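Local coordinates for mortality factor 4-like protein 1 (Homo sapiens, PDB 2F5K) that binds histone H3 methylated at a lysine of its tail through its chromo domain, and so probably takes part in chromatin-based gene regulation, at residues A[88-91]-A[92-96]. Numbering follows the deposited sequence.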
loop_
_atom_site.group_PDB
_atom_site.type_symbol
_atom_site.label_atom_id
_atom_site.label_comp_id
_atom_site.label_asym_id
_atom_site.label_seq_id
_atom_site.Cartn_x
_atom_site.Cartn_y
_atom_site.Cartn_z
ATOM N N LEU A 88 12.024 -2.634 4.981
ATOM C CA LEU A 88 12.033 -3.006 3.577
ATOM C C LEU A 88 12.890 -1.978 2.808
ATOM O O LEU A 88 13.623 -2.322 1.904
ATOM C CB LEU A 88 10.612 -3.058 3.008
ATOM C CG LEU A 88 9.599 -4.039 3.626
ATOM C CD1 LEU A 88 8.453 -4.277 2.717
ATOM C CD2 LEU A 88 10.224 -5.349 4.010
ATOM N N GLN A 89 12.811 -0.712 3.192
ATOM C CA GLN A 89 13.590 0.322 2.511
ATOM C C GLN A 89 15.060 -0.003 2.542
ATOM O O GLN A 89 15.721 -0.040 1.503
ATOM C CB GLN A 89 13.346 1.675 3.156
ATOM C CG GLN A 89 12.267 2.436 2.492
ATOM C CD GLN A 89 11.793 3.612 3.307
ATOM O OE1 GLN A 89 12.514 4.101 4.190
ATOM N NE2 GLN A 89 10.577 4.082 3.017
ATOM N N LYS A 90 15.575 -0.264 3.737
ATOM C CA LYS A 90 16.983 -0.617 3.902
ATOM C C LYS A 90 17.323 -1.938 3.210
ATOM O O LYS A 90 18.382 -2.083 2.594
ATOM C CB LYS A 90 17.357 -0.661 5.393
ATOM C CG LYS A 90 18.647 -1.389 5.739
ATOM C CD LYS A 90 18.904 -1.279 7.259
ATOM C CE LYS A 90 19.877 -2.342 7.761
ATOM N NZ LYS A 90 19.757 -2.584 9.223
ATOM N N ALA A 91 16.446 -2.920 3.331
ATOM C CA ALA A 91 16.704 -4.170 2.642
ATOM C C ALA A 91 16.832 -3.877 1.147
ATOM O O ALA A 91 17.812 -4.267 0.531
ATOM C CB ALA A 91 15.597 -5.177 2.900
ATOM N N ASN A 92 15.845 -3.176 0.581
ATOM C CA ASN A 92 15.888 -2.806 -0.832
ATOM C C ASN A 92 17.165 -2.020 -1.102
ATOM O O ASN A 92 17.937 -2.371 -1.988
ATOM C CB ASN A 92 14.655 -1.990 -1.245
ATOM C CG ASN A 92 14.654 -1.615 -2.745
ATOM O OD1 ASN A 92 14.691 -0.443 -3.106
ATOM N ND2 ASN A 92 14.596 -2.619 -3.609
ATOM N N GLN A 93 17.398 -0.973 -0.311
ATOM C CA GLN A 93 18.598 -0.169 -0.482
ATOM C C GLN A 93 19.828 -1.060 -0.484
ATOM O O GLN A 93 20.821 -0.764 -1.165
ATOM C CB GLN A 93 18.692 0.946 0.570
ATOM C CG GLN A 93 17.845 2.169 0.193
ATOM C CD GLN A 93 17.241 2.925 1.394
ATOM O OE1 GLN A 93 17.959 3.296 2.335
ATOM N NE2 GLN A 93 15.920 3.167 1.348
ATOM N N GLU A 94 19.757 -2.165 0.251
ATOM C CA GLU A 94 20.882 -3.088 0.283
ATOM C C GLU A 94 20.971 -3.841 -1.030
ATOM O O GLU A 94 22.049 -4.225 -1.458
ATOM C CB GLU A 94 20.842 -4.023 1.503
ATOM C CG GLU A 94 21.587 -3.433 2.699
ATOM C CD GLU A 94 21.369 -4.162 4.024
ATOM O OE1 GLU A 94 21.374 -5.412 4.051
ATOM O OE2 GLU A 94 21.218 -3.471 5.054
ATOM N N GLN A 95 19.838 -4.023 -1.686
ATOM C CA GLN A 95 19.848 -4.699 -2.976
ATOM C C GLN A 95 20.420 -3.783 -4.054
ATOM O O GLN A 95 21.208 -4.222 -4.887
ATOM C CB GLN A 95 18.452 -5.190 -3.378
ATOM C CG GLN A 95 18.448 -5.908 -4.720
ATOM C CD GLN A 95 17.065 -6.064 -5.311
ATOM O OE1 GLN A 95 16.668 -5.294 -6.182
ATOM N NE2 GLN A 95 16.332 -7.074 -4.853
ATOM N N TYR A 96 20.015 -2.516 -4.037
ATOM C CA TYR A 96 20.538 -1.547 -4.988
ATOM C C TYR A 96 22.053 -1.480 -4.838
ATOM O O TYR A 96 22.781 -1.607 -5.823
ATOM C CB TYR A 96 19.931 -0.163 -4.755
ATOM C CG TYR A 96 20.365 0.893 -5.757
ATOM C CD1 TYR A 96 20.060 0.760 -7.106
ATOM C CD2 TYR A 96 21.078 2.021 -5.356
ATOM C CE1 TYR A 96 20.452 1.719 -8.033
ATOM C CE2 TYR A 96 21.473 2.984 -6.274
ATOM C CZ TYR A 96 21.154 2.828 -7.609
ATOM O OH TYR A 96 21.538 3.780 -8.529
#
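Lys90 and Glu94, one helical turn apart on the solvent-facing side of helix 79-98, run side by side and point the same way. The lysine leaves the backbone with CG anti to its N (chi1 163°) and stays extended, which lays its methylenes along one carboxylate oxygen, OE2, of Glu94. Glu94 OE2 lies 3.2 Å from Lys90 CE and 3.4 Å from Lys90 CG, yet the ammonium NZ runs past it and stays 4.5 Å from the same OE2, too far for a salt bridge. Gln89 and Gln93 form a second i, i+4 pair, also alongside each other, with amide planes 23° apart. The Gln93 chain bends at chi2, bringing its NE2 to 3.5 Å from Gln89 CB; this is a contact of amide with methylene, and the two amides are not bonded to each other. Long, flexible polar chains suit this largely exposed surface, while small Ala91 adds little bulk to it. Asn92 faces the rest of the domain instead: its side chain touches Pro35 and Leu36, in the loop between strands 28-32 and 37-48, linking the helix to the barrel. Beneath the side chains, Asn92 N bonds Leu88 O at 2.7 Å and Gln93 N bonds Gln89 O at 2.6 Å, both nearly straight. Farther on, Glu94 N reaches Lys90 O at a more bent angle, 135°, and Ala91 O takes two weak bonds, from Glu94 N and Gln95 N. The main-chain i, i+4 bonds carry this part of the helix, while the oppositely charged Lys90-Glu94 pair probably adds a modest electrostatic attraction weakened by solvent.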